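PDB 6ED2: glycosyl hydrolase family 2, TIM barrel domain protein from Faecalibacterium prausnitzii A2-165, which probably hydrolyses beta-glucuronides, releasing glucuronic acid from conjugates, as a beta-glucuronidase of the human gut microbiota. Local coordinates for residues H304-F307 / S312-Y315; R339-M344 / Q365-E370; C351-H356 / L438-Q443; A513-E518 / L531-Y536. All blocks are in the same frame, centred on the assembly; numbering follows the deposited sequence.

Contact 1: H304-F307 / S312-Y315; sequences HGRF and SPVY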
loop_
_atom_site.group_PDB
_atom_site.type_symbol
_atom_site.label_atom_id
_atom_site.label_comp_id
_atom_site.label_asym_id
_atom_site.label_seq_id
_atom_site.Cartn_x
_atom_site.Cartn_y
_atom_site.Cartn_z
ATOM N N HIS A 304 48.714 3.824 -0.418
ATOM C CA HIS A 304 48.537 4.280 -1.796
ATOM C C HIS A 304 47.090 4.692 -2.042
ATOM O O HIS A 304 46.524 4.444 -3.111
ATOM C CB HIS A 304 48.979 3.210 -2.801
ATOM C CG HIS A 304 50.394 2.752 -2.609
ATOM N ND1 HIS A 304 51.477 3.601 -2.734
ATOM C CD2 HIS A 304 50.903 1.537 -2.289
ATOM C CE1 HIS A 304 52.589 2.928 -2.496
ATOM N NE2 HIS A 304 52.268 1.674 -2.226
ATOM N N GLY A 305 46.487 5.314 -1.027
ATOM C CA GLY A 305 45.127 5.812 -1.128
ATOM C C GLY A 305 44.073 4.752 -1.366
ATOM O O GLY A 305 43.004 5.069 -1.900
ATOM N N ARG A 306 44.347 3.496 -0.978
ATOM C CA ARG A 306 43.421 2.384 -1.154
ATOM C C ARG A 306 43.268 1.626 0.160
ATOM O O ARG A 306 44.211 1.547 0.956
ATOM C CB ARG A 306 43.905 1.424 -2.242
ATOM C CG ARG A 306 44.014 2.059 -3.609
ATOM C CD ARG A 306 42.691 1.991 -4.325
ATOM N NE ARG A 306 42.747 1.059 -5.445
ATOM C CZ ARG A 306 41.706 0.375 -5.911
ATOM N NH1 ARG A 306 41.864 -0.446 -6.940
ATOM N NH2 ARG A 306 40.508 0.511 -5.353
ATOM N N PHE A 307 42.064 1.078 0.381
ATOM C CA PHE A 307 41.827 0.106 1.453
ATOM C C PHE A 307 42.442 -1.227 1.043
ATOM O O PHE A 307 41.964 -1.868 0.101
ATOM C CB PHE A 307 40.329 -0.063 1.720
ATOM C CG PHE A 307 39.649 1.185 2.214
ATOM C CD1 PHE A 307 39.926 1.687 3.474
ATOM C CD2 PHE A 307 38.747 1.863 1.407
ATOM C CE1 PHE A 307 39.329 2.862 3.922
ATOM C CE2 PHE A 307 38.132 3.031 1.850
ATOM C CZ PHE A 307 38.430 3.538 3.110
ATOM N N SER A 312 45.537 -6.504 -0.919
ATOM C CA SER A 312 44.791 -6.239 -2.145
ATOM C C SER A 312 43.707 -5.191 -1.910
ATOM O O SER A 312 43.042 -5.210 -0.870
ATOM C CB SER A 312 44.141 -7.513 -2.697
ATOM O OG SER A 312 45.039 -8.203 -3.539
ATOM N N PRO A 313 43.499 -4.277 -2.857
ATOM C CA PRO A 313 42.525 -3.199 -2.643
ATOM C C PRO A 313 41.092 -3.701 -2.692
ATOM O O PRO A 313 40.758 -4.611 -3.454
ATOM C CB PRO A 313 42.816 -2.221 -3.788
ATOM C CG PRO A 313 43.452 -3.069 -4.855
ATOM C CD PRO A 313 44.213 -4.152 -4.144
ATOM N N VAL A 314 40.241 -3.100 -1.858
ATOM C CA VAL A 314 38.817 -3.418 -1.810
ATOM C C VAL A 314 38.032 -2.125 -1.933
ATOM O O VAL A 314 38.271 -1.177 -1.174
ATOM C CB VAL A 314 38.409 -4.139 -0.508
ATOM C CG1 VAL A 314 36.902 -4.376 -0.512
ATOM C CG2 VAL A 314 39.135 -5.454 -0.375
ATOM N N TYR A 315 37.090 -2.091 -2.870
ATOM C CA TYR A 315 36.143 -0.990 -2.972
ATOM C C TYR A 315 34.945 -1.324 -2.088
ATOM O O TYR A 315 34.245 -2.312 -2.333
ATOM C CB TYR A 315 35.725 -0.757 -4.427
ATOM C CG TYR A 315 34.768 0.397 -4.577
ATOM C CD1 TYR A 315 35.235 1.705 -4.746
ATOM C CD2 TYR A 315 33.390 0.196 -4.505
ATOM C CE1 TYR A 315 34.342 2.786 -4.853
ATOM C CE2 TYR A 315 32.497 1.258 -4.615
ATOM C CZ TYR A 315 32.976 2.547 -4.788
ATOM O OH TYR A 315 32.077 3.590 -4.897
HETATM O O HOH W 1 40.205 0.917 -1.551
#

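Contact 2: R339-M344 / Q365-E370; sequences RDFELM and QMADEE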
loop_
_atom_site.group_PDB
_atom_site.type_symbol
_atom_site.label_atom_id
_atom_site.label_comp_id
_atom_site.label_asym_id
_atom_site.label_seq_id
_atom_site.Cartn_x
_atom_site.Cartn_y
_atom_site.Cartn_z
ATOM N N ARG A 339 18.746 -13.339 8.448
ATOM C CA ARG A 339 18.093 -12.833 7.245
ATOM C C ARG A 339 18.822 -11.607 6.695
ATOM O O ARG A 339 19.014 -11.483 5.480
ATOM C CB ARG A 339 16.628 -12.511 7.561
ATOM C CG ARG A 339 15.881 -11.751 6.477
ATOM C CD ARG A 339 15.556 -12.628 5.279
ATOM N NE ARG A 339 14.666 -11.920 4.357
ATOM C CZ ARG A 339 14.308 -12.374 3.160
ATOM N NH1 ARG A 339 14.767 -13.541 2.729
ATOM N NH2 ARG A 339 13.493 -11.661 2.391
ATOM N N ASP A 340 19.255 -10.701 7.576
ATOM C CA ASP A 340 19.932 -9.486 7.105
ATOM C C ASP A 340 21.233 -9.827 6.378
ATOM O O ASP A 340 21.514 -9.288 5.298
ATOM C CB ASP A 340 20.188 -8.525 8.275
ATOM C CG ASP A 340 18.896 -7.885 8.816
ATOM O OD1 ASP A 340 17.805 -8.153 8.258
ATOM O OD2 ASP A 340 18.956 -7.113 9.804
ATOM N N PHE A 341 22.017 -10.762 6.923
ATOM C CA PHE A 341 23.221 -11.194 6.218
ATOM C C PHE A 341 22.893 -11.911 4.906
ATOM O O PHE A 341 23.580 -11.695 3.893
ATOM C CB PHE A 341 24.084 -12.051 7.143
ATOM C CG PHE A 341 24.968 -11.223 8.050
ATOM C CD1 PHE A 341 26.262 -10.867 7.653
ATOM C CD2 PHE A 341 24.489 -10.749 9.266
ATOM C CE1 PHE A 341 27.071 -10.088 8.473
ATOM C CE2 PHE A 341 25.293 -9.968 10.096
ATOM C CZ PHE A 341 26.587 -9.636 9.699
ATOM N N GLU A 342 21.854 -12.759 4.891
ATOM C CA GLU A 342 21.450 -13.370 3.626
ATOM C C GLU A 342 21.101 -12.300 2.587
ATOM O O GLU A 342 21.444 -12.437 1.406
ATOM C CB GLU A 342 20.272 -14.331 3.838
ATOM C CG GLU A 342 20.628 -15.589 4.645
ATOM C CD GLU A 342 21.857 -16.318 4.097
ATOM O OE1 GLU A 342 21.742 -16.973 3.032
ATOM O OE2 GLU A 342 22.947 -16.212 4.718
ATOM N N LEU A 343 20.422 -11.233 3.013
ATOM C CA LEU A 343 20.116 -10.117 2.117
ATOM C C LEU A 343 21.378 -9.358 1.703
ATOM O O LEU A 343 21.529 -8.980 0.536
ATOM C CB LEU A 343 19.135 -9.157 2.791
ATOM C CG LEU A 343 17.711 -9.669 3.037
ATOM C CD1 LEU A 343 16.929 -8.665 3.867
ATOM C CD2 LEU A 343 17.016 -9.938 1.701
ATOM N N MET A 344 22.290 -9.105 2.639
ATOM C CA MET A 344 23.498 -8.389 2.256
ATOM C C MET A 344 24.363 -9.227 1.328
ATOM O O MET A 344 24.992 -8.679 0.414
ATOM C CB MET A 344 24.279 -7.951 3.497
ATOM C CG MET A 344 23.576 -6.851 4.289
ATOM S SD MET A 344 24.595 -6.152 5.606
ATOM C CE MET A 344 24.984 -7.571 6.636
ATOM N N GLN A 365 30.144 -11.434 15.167
ATOM C CA GLN A 365 30.483 -12.845 15.032
ATOM C C GLN A 365 29.990 -13.389 13.696
ATOM O O GLN A 365 30.695 -14.157 13.027
ATOM C CB GLN A 365 29.894 -13.630 16.203
ATOM C CG GLN A 365 30.439 -13.186 17.578
ATOM C CD GLN A 365 29.679 -13.827 18.744
ATOM O OE1 GLN A 365 28.772 -14.638 18.541
ATOM N NE2 GLN A 365 30.061 -13.478 19.963
ATOM N N MET A 366 28.795 -12.968 13.269
ATOM C CA MET A 366 28.285 -13.428 11.980
ATOM C C MET A 366 29.066 -12.804 10.833
ATOM O O MET A 366 29.362 -13.480 9.842
ATOM C CB MET A 366 26.785 -13.119 11.844
ATOM C CG MET A 366 26.226 -13.471 10.448
ATOM S SD MET A 366 24.530 -14.130 10.361
ATOM C CE MET A 366 24.735 -15.619 11.344
ATOM N N ALA A 367 29.379 -11.505 10.931
ATOM C CA ALA A 367 30.269 -10.892 9.941
ATOM C C ALA A 367 31.595 -11.641 9.864
ATOM O O ALA A 367 32.120 -11.871 8.771
ATOM C CB ALA A 367 30.499 -9.419 10.264
ATOM N N ASP A 368 32.129 -12.066 11.017
ATOM C CA ASP A 368 33.357 -12.860 11.015
ATOM C C ASP A 368 33.205 -14.116 10.168
ATOM O O ASP A 368 34.139 -14.514 9.462
ATOM C CB ASP A 368 33.745 -13.245 12.445
ATOM C CG ASP A 368 34.310 -12.076 13.246
ATOM O OD1 ASP A 368 34.528 -10.965 12.695
ATOM O OD2 ASP A 368 34.531 -12.268 14.459
ATOM N N GLU A 369 32.030 -14.755 10.223
ATOM C CA GLU A 369 31.829 -16.015 9.509
ATOM C C GLU A 369 31.451 -15.801 8.054
ATOM O O GLU A 369 31.796 -16.628 7.203
ATOM C CB GLU A 369 30.744 -16.847 10.192
ATOM C CG GLU A 369 31.175 -17.473 11.506
ATOM C CD GLU A 369 30.044 -18.249 12.168
ATOM O OE1 GLU A 369 29.007 -18.471 11.502
ATOM O OE2 GLU A 369 30.191 -18.629 13.351
ATOM N N GLU A 370 30.750 -14.715 7.738
ATOM C CA GLU A 370 30.359 -14.464 6.356
ATOM C C GLU A 370 31.377 -13.635 5.576
ATOM O O GLU A 370 31.166 -13.386 4.385
ATOM C CB GLU A 370 28.993 -13.784 6.321
ATOM C CG GLU A 370 27.928 -14.570 7.087
ATOM C CD GLU A 370 27.702 -15.973 6.531
ATOM O OE1 GLU A 370 27.899 -16.205 5.310
ATOM O OE2 GLU A 370 27.348 -16.860 7.332
HETATM O O HOH W 2 24.475 -15.937 7.229
#

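Contact 3: C351-H356 / L438-Q443; sequences CFRTSH and LLNEPQ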
loop_
_atom_site.group_PDB
_atom_site.type_symbol
_atom_site.label_atom_id
_atom_site.label_comp_id
_atom_site.label_asym_id
_atom_site.label_seq_id
_atom_site.Cartn_x
_atom_site.Cartn_y
_atom_site.Cartn_z
ATOM N N CYS A 351 30.334 -4.663 3.120
ATOM C CA CYS A 351 30.734 -3.764 4.192
ATOM C C CYS A 351 29.511 -3.105 4.805
ATOM O O CYS A 351 28.555 -2.780 4.099
ATOM C CB CYS A 351 31.702 -2.687 3.661
ATOM S SG CYS A 351 32.262 -1.511 4.929
ATOM N N PHE A 352 29.554 -2.876 6.118
ATOM C CA PHE A 352 28.571 -1.971 6.716
ATOM C C PHE A 352 29.175 -1.242 7.905
ATOM O O PHE A 352 30.158 -1.682 8.500
ATOM C CB PHE A 352 27.272 -2.689 7.155
ATOM C CG PHE A 352 27.473 -3.791 8.175
ATOM C CD1 PHE A 352 27.450 -3.520 9.533
ATOM C CD2 PHE A 352 27.637 -5.108 7.769
ATOM C CE1 PHE A 352 27.603 -4.549 10.471
ATOM C CE2 PHE A 352 27.790 -6.136 8.703
ATOM C CZ PHE A 352 27.784 -5.848 10.054
ATOM N N ARG A 353 28.541 -0.130 8.256
ATOM C CA ARG A 353 28.922 0.690 9.395
ATOM C C ARG A 353 27.904 0.476 10.503
ATOM O O ARG A 353 26.701 0.377 10.233
ATOM C CB ARG A 353 28.984 2.175 8.986
ATOM C CG ARG A 353 29.148 3.176 10.143
ATOM C CD ARG A 353 29.336 4.629 9.656
ATOM N NE ARG A 353 28.183 5.112 8.891
ATOM C CZ ARG A 353 27.361 6.067 9.303
ATOM N NH1 ARG A 353 27.563 6.657 10.470
ATOM N NH2 ARG A 353 26.339 6.443 8.542
ATOM N N THR A 354 28.374 0.393 11.753
ATOM C CA THR A 354 27.451 0.190 12.875
ATOM C C THR A 354 26.890 1.530 13.344
ATOM O O THR A 354 27.074 1.973 14.479
ATOM C CB THR A 354 28.119 -0.571 14.024
ATOM O OG1 THR A 354 28.969 0.309 14.778
ATOM C CG2 THR A 354 28.911 -1.772 13.507
ATOM N N SER A 355 26.196 2.185 12.428
ATOM C CA SER A 355 25.518 3.426 12.764
ATOM C C SER A 355 24.369 3.126 13.710
ATOM O O SER A 355 23.627 2.171 13.481
ATOM C CB SER A 355 25.001 4.081 11.489
ATOM O OG SER A 355 24.535 3.089 10.588
ATOM N N HIS A 356 24.223 3.903 14.790
ATOM C CA HIS A 356 25.173 4.926 15.258
ATOM C C HIS A 356 25.650 4.580 16.667
ATOM O O HIS A 356 25.627 5.420 17.562
ATOM C CB HIS A 356 24.527 6.309 15.296
ATOM C CG HIS A 356 24.103 6.819 13.958
ATOM N ND1 HIS A 356 24.990 7.004 12.919
ATOM C CD2 HIS A 356 22.889 7.202 13.492
ATOM C CE1 HIS A 356 24.335 7.469 11.865
ATOM N NE2 HIS A 356 23.063 7.602 12.189
ATOM N N LEU A 438 34.529 7.612 14.801
ATOM C CA LEU A 438 34.604 8.174 16.145
ATOM C C LEU A 438 33.476 9.146 16.461
ATOM O O LEU A 438 33.236 9.424 17.642
ATOM C CB LEU A 438 35.951 8.878 16.342
ATOM C CG LEU A 438 37.177 8.068 16.792
ATOM C CD1 LEU A 438 37.307 6.752 16.106
ATOM C CD2 LEU A 438 38.453 8.864 16.583
ATOM N N LEU A 439 32.797 9.675 15.441
ATOM C CA LEU A 439 31.675 10.591 15.600
ATOM C C LEU A 439 30.803 10.476 14.363
ATOM O O LEU A 439 31.297 10.157 13.276
ATOM C CB LEU A 439 32.108 12.060 15.775
ATOM C CG LEU A 439 33.206 12.492 16.752
ATOM C CD1 LEU A 439 34.536 12.527 16.044
ATOM C CD2 LEU A 439 32.889 13.852 17.358
ATOM N N ASN A 440 29.496 10.701 14.531
ATOM C CA ASN A 440 28.582 10.786 13.392
ATOM C C ASN A 440 28.029 12.200 13.321
ATOM O O ASN A 440 27.285 12.630 14.213
ATOM C CB ASN A 440 27.432 9.778 13.464
ATOM C CG ASN A 440 26.527 9.848 12.217
ATOM O OD1 ASN A 440 26.884 9.357 11.137
ATOM N ND2 ASN A 440 25.369 10.481 12.362
ATOM N N GLU A 441 28.383 12.906 12.257
ATOM C CA GLU A 441 27.872 14.242 11.976
ATOM C C GLU A 441 28.037 15.213 13.152
ATOM O O GLU A 441 27.067 15.836 13.590
ATOM C CB GLU A 441 26.411 14.164 11.558
ATOM C CG GLU A 441 26.190 13.442 10.250
ATOM C CD GLU A 441 24.746 13.503 9.796
ATOM O OE1 GLU A 441 23.870 13.843 10.619
ATOM O OE2 GLU A 441 24.484 13.215 8.614
ATOM N N PRO A 442 29.248 15.370 13.677
ATOM C CA PRO A 442 29.472 16.415 14.676
ATOM C C PRO A 442 29.529 17.767 13.988
ATOM O O PRO A 442 29.806 17.873 12.792
ATOM C CB PRO A 442 30.831 16.043 15.283
ATOM C CG PRO A 442 31.547 15.406 14.157
ATOM C CD PRO A 442 30.510 14.706 13.296
ATOM N N GLN A 443 29.247 18.813 14.763
ATOM C CA GLN A 443 29.369 20.177 14.258
ATOM C C GLN A 443 30.860 20.540 14.214
ATOM O O GLN A 443 31.374 21.284 15.046
ATOM C CB GLN A 443 28.569 21.142 15.132
ATOM C CG GLN A 443 28.567 22.601 14.648
ATOM C CD GLN A 443 27.755 23.534 15.550
ATOM O OE1 GLN A 443 27.606 23.307 16.754
ATOM N NE2 GLN A 443 27.213 24.586 14.956
#

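Contact 4: A513-E518 / L531-Y536; sequences AAFHHE and LIFTEY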
loop_
_atom_site.group_PDB
_atom_site.type_symbol
_atom_site.label_atom_id
_atom_site.label_comp_id
_atom_site.label_asym_id
_atom_site.label_seq_id
_atom_site.Cartn_x
_atom_site.Cartn_y
_atom_site.Cartn_z
ATOM N N ALA A 513 25.503 19.385 -10.155
ATOM C CA ALA A 513 26.594 20.353 -10.304
ATOM C C ALA A 513 27.066 20.875 -8.949
ATOM O O ALA A 513 28.266 21.081 -8.743
ATOM C CB ALA A 513 26.167 21.520 -11.207
ATOM N N ALA A 514 26.141 21.106 -8.014
ATOM C CA ALA A 514 26.561 21.497 -6.674
ATOM C C ALA A 514 27.391 20.393 -6.035
ATOM O O ALA A 514 28.340 20.663 -5.293
ATOM C CB ALA A 514 25.343 21.826 -5.804
ATOM N N PHE A 515 27.037 19.143 -6.310
ATOM C CA PHE A 515 27.749 18.012 -5.735
ATOM C C PHE A 515 29.171 17.945 -6.290
ATOM O O PHE A 515 30.140 17.871 -5.527
ATOM C CB PHE A 515 26.940 16.746 -6.025
ATOM C CG PHE A 515 27.315 15.533 -5.214
ATOM C CD1 PHE A 515 28.361 15.544 -4.310
ATOM C CD2 PHE A 515 26.597 14.346 -5.385
ATOM C CE1 PHE A 515 28.699 14.387 -3.592
ATOM C CE2 PHE A 515 26.921 13.198 -4.671
ATOM C CZ PHE A 515 27.985 13.216 -3.779
ATOM N N HIS A 516 29.311 18.010 -7.619
ATOM C CA HIS A 516 30.630 18.085 -8.245
ATOM C C HIS A 516 31.433 19.261 -7.712
ATOM O O HIS A 516 32.650 19.155 -7.523
ATOM C CB HIS A 516 30.488 18.214 -9.753
ATOM C CG HIS A 516 30.358 16.906 -10.454
ATOM N ND1 HIS A 516 31.362 15.961 -10.455
ATOM C CD2 HIS A 516 29.345 16.384 -11.183
ATOM C CE1 HIS A 516 30.974 14.914 -11.163
ATOM N NE2 HIS A 516 29.756 15.146 -11.618
ATOM N N HIS A 517 30.772 20.391 -7.470
ATOM C CA HIS A 517 31.472 21.548 -6.929
ATOM C C HIS A 517 32.114 21.215 -5.586
ATOM O O HIS A 517 33.306 21.460 -5.383
ATOM C CB HIS A 517 30.516 22.737 -6.803
ATOM C CG HIS A 517 31.160 23.961 -6.228
ATOM N ND1 HIS A 517 32.013 24.770 -6.955
ATOM C CD2 HIS A 517 31.107 24.495 -4.985
ATOM C CE1 HIS A 517 32.433 25.761 -6.191
ATOM N NE2 HIS A 517 31.899 25.617 -4.990
ATOM N N GLU A 518 31.349 20.625 -4.661
ATOM C CA GLU A 518 31.927 20.283 -3.359
ATOM C C GLU A 518 33.001 19.208 -3.488
ATOM O O GLU A 518 34.024 19.263 -2.799
ATOM C CB GLU A 518 30.847 19.829 -2.368
ATOM C CG GLU A 518 31.368 19.794 -0.916
ATOM C CD GLU A 518 30.428 19.115 0.090
ATOM O OE1 GLU A 518 29.203 19.078 -0.157
ATOM O OE2 GLU A 518 30.922 18.635 1.144
ATOM N N LEU A 531 38.336 8.628 0.237
ATOM C CA LEU A 531 37.062 9.156 0.690
ATOM C C LEU A 531 35.997 8.102 0.423
ATOM O O LEU A 531 36.030 7.423 -0.611
ATOM C CB LEU A 531 36.724 10.476 -0.021
ATOM C CG LEU A 531 35.493 11.264 0.448
ATOM C CD1 LEU A 531 35.742 12.802 0.332
ATOM C CD2 LEU A 531 34.259 10.840 -0.348
ATOM N N ILE A 532 35.077 7.937 1.370
ATOM C CA ILE A 532 33.919 7.084 1.171
ATOM C C ILE A 532 32.676 7.876 1.526
ATOM O O ILE A 532 32.725 8.885 2.242
ATOM C CB ILE A 532 33.956 5.790 2.003
ATOM C CG1 ILE A 532 33.689 6.082 3.477
ATOM C CG2 ILE A 532 35.261 5.067 1.820
ATOM C CD1 ILE A 532 33.526 4.801 4.281
ATOM N N PHE A 533 31.549 7.403 1.012
ATOM C CA PHE A 533 30.257 7.934 1.403
ATOM C C PHE A 533 29.621 6.987 2.406
ATOM O O PHE A 533 29.537 5.776 2.173
ATOM C CB PHE A 533 29.374 8.164 0.178
ATOM C CG PHE A 533 29.842 9.327 -0.657
ATOM C CD1 PHE A 533 29.339 10.597 -0.435
ATOM C CD2 PHE A 533 30.833 9.157 -1.619
ATOM C CE1 PHE A 533 29.804 11.677 -1.176
ATOM C CE2 PHE A 533 31.289 10.225 -2.381
ATOM C CZ PHE A 533 30.784 11.483 -2.153
ATOM N N THR A 534 29.237 7.530 3.547
ATOM C CA THR A 534 28.610 6.735 4.582
ATOM C C THR A 534 27.112 6.979 4.687
ATOM O O THR A 534 26.430 6.218 5.381
ATOM C CB THR A 534 29.281 7.011 5.939
ATOM O OG1 THR A 534 29.558 8.412 6.051
ATOM C CG2 THR A 534 30.581 6.223 6.048
ATOM N N GLU A 535 26.585 8.020 4.042
ATOM C CA GLU A 535 25.141 8.177 3.903
ATOM C C GLU A 535 24.832 8.878 2.594
ATOM O O GLU A 535 25.591 9.739 2.135
ATOM C CB GLU A 535 24.502 8.978 5.046
ATOM C CG GLU A 535 24.609 8.290 6.376
ATOM C CD GLU A 535 23.798 8.943 7.436
ATOM O OE1 GLU A 535 22.856 9.694 7.084
ATOM O OE2 GLU A 535 24.101 8.685 8.625
ATOM N N TYR A 536 23.684 8.510 2.029
ATOM C CA TYR A 536 23.024 9.098 0.872
ATOM C C TYR A 536 21.796 8.239 0.580
ATOM O O TYR A 536 21.733 7.065 0.972
ATOM C CB TYR A 536 23.950 9.186 -0.343
ATOM C CG TYR A 536 24.390 7.867 -0.965
ATOM C CD1 TYR A 536 23.849 7.445 -2.181
ATOM C CD2 TYR A 536 25.353 7.067 -0.367
ATOM C CE1 TYR A 536 24.247 6.264 -2.774
ATOM C CE2 TYR A 536 25.778 5.882 -0.964
ATOM C CZ TYR A 536 25.219 5.485 -2.169
ATOM O OH TYR A 536 25.620 4.309 -2.783
#

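Contact 1: H304-F307 / S312-Y315
F307 lies closest to P313 across the antiparallel hairpin of strands 306-309 and 312-320 (CA atoms 5.3 Å apart), and one direct backbone bond, to V314, joins the segments. V314 N donates to F307 O at 2.9 Å, and P313 CA adds a CH···O contact to the same oxygen F307 O at 3.1 Å. In the other direction the chains have parted, and a water takes the place of the return bond: it accepts from F307 N at 2.7 Å and donates to V314 O at 2.9 Å. The hairpin precedes the (beta/alpha)8 barrel proper, and its second strand runs on as the first barrel strand. The F307 ring leads away from V314 to meet F491 edge-to-face and to pack on F300 and I302. R306 reaches the other way. Its CG stands beside the backbone N (chi1 -62°), and further bends at chi2 and chi3 bring one face of the guanidinium over P313 CB, with P313 CB 3.5 Å from R306 CZ and P313 CG 3.7 Å from R306 NH1. The rim of the group is held by Q575 OE1 and F626 O at NH2 and by D625 O at NH1, which together fix its rotation. Replacing R306 with an alanine would probably bare this side of the proline ring and leave Q575 and the two chain-end carbonyls without their donor.

Contact 2: R339-M344 / Q365-E370
F341 of helix 334-347 and M366 of helix 361-370 make the tight part of this contact. M366 sets its CG against the centre of the F341 ring, 3.5 Å from the centroid and only 13° off the normal, a CH-pi contact made with the methylene rather than the thioether. The sulfur follows at a slant: M366 SD lies 4.2 Å from the same F341 centroid, a Met-aromatic contact approached obliquely. M366 CG is anti to its own backbone N: chi1 (175°) carries it over the ring, and the bend at chi2 brings SD alongside F341 CG and CD2. The opposite face is occupied from within the same helix by M344 CE, 3.6 Å above the F341 plane, so the ring is clamped between two methionines. Farther along, F341 CE1 meets A367 CB at 3.9 Å, and F372 adds an edge-to-face partner. The two helices are the first and second of the (beta/alpha)8 barrel's outer layer, following strands 312-320 and 351-353; the axes of their short segments approach to 11.2 Å and cross at -36°. Toward E342 and E370, both partly exposed, the packing gives way to water and charge. E370 CG still brushes F341 CD1 at 4.1 Å, but the two carboxylates do not touch: a water donates to E342 OE2 at 3.0 Å and, weakly, to E370 OE2. K345 forms salt bridges with E342 OE2 and E370 OE1, which probably offset the repulsion between the acids. On this flank L80 of the second subunit packs against E342, and S70 of that subunit against M366.

Contact 3: C351-H356 / L438-Q443
Torsions at both ends bring R353 and H356 onto one asparagine: N440 CG lies anti to its backbone N (chi1 -177°), which extends the amide toward R353 and H356, while the cis peptide before H356 and a chi1 of -64° turn the imidazole to meet it. R353 stays extended to CD and bends at chi3, so that R353 NH1 donates to N440 OD1 at 2.9 Å. Guanidinium and amide planes are nearly parallel, yet the donor sits above the carbonyl plane, 41° out of it. The amide also passes over one face of the H356 ring, with N440 ND2 3.2 Å from H356 CE1, by packing alone. T473 OG1 is a further partner of N440 OD1; E377 takes both R353 NH1 and H356 ND1. A leucine at N440 would probably leave R353 NH1 and T473 short of an acceptor and place apolar bulk among charged groups. N440 and E441 form the Asn-Glu pair characteristic of clan GH-A glycosidases, and both bind a glycerol, consistent with a sugar pocket. The contact spans the C-terminal ends of barrel strands 351-353 and 433-440, with strand 373-377 between them and helix 449-463 packed behind L438 and L439.

Contact 4: A513-E518 / L531-Y536
F515 and F533 join helix to strand within a beta-alpha-beta unit of the (beta/alpha)8 barrel, in which strand 492-495 leads through helix 508-525 to strand 531-535. The two phenylalanines are the sole residues that meet between segments 513-518 and 531-536, and they approach from opposite directions, F515 from the outer helix and F533 from the sheet. Their planes are almost perpendicular, 84° apart, with the F515 and F533 centroids separated by 5.7 Å. F515 offers its rim, and F533 CE1 lies in the plane of that ring; relative to the F533 ring the approach is oblique. The torsions account for the reach. F515 CG is anti to the backbone N (chi1 -165°), which carries the ring well out from the helix; the nearest CA atoms, those of F515 and Y536, are 12.1 Å apart. F533 points its CB at the helix. Each ring has a stacked partner besides: Y498 lies against F515 and F568 against F533, while V567 of helix 554-570 touches F515 and V574 of the adjoining barrel strand touches F533. The cluster lies between strand and helix layers, and no hydrogen bond joins the two segments. The rings meet through CE1 and CZ of each, and the shortest distance is 3.5 Å, from F515 CZ to F533 CE1.

All four contacts are largely buried and belong to the same barrel domain, but they occupy different layers of it. Contact 1 lies at the hairpin leading into the first strand, and contact 2 in the outer helices, with its polar flank at a subunit interface; contact 4 ties an outer helix to the sheet. Contact 3 is the polar one, joining the C-terminal ends of two barrel strands with charged and amide groups, whereas contacts 2 and 4 rest on aromatic packing. Strand 531-535 serves several: I532 CG2 packs on F307 CE2 of contact 1 at 3.5 Å, and E535 OE2 forms a salt bridge with R353 NH2 of contact 3. F352 packs on F341 and M344, joining contacts 2 and 3.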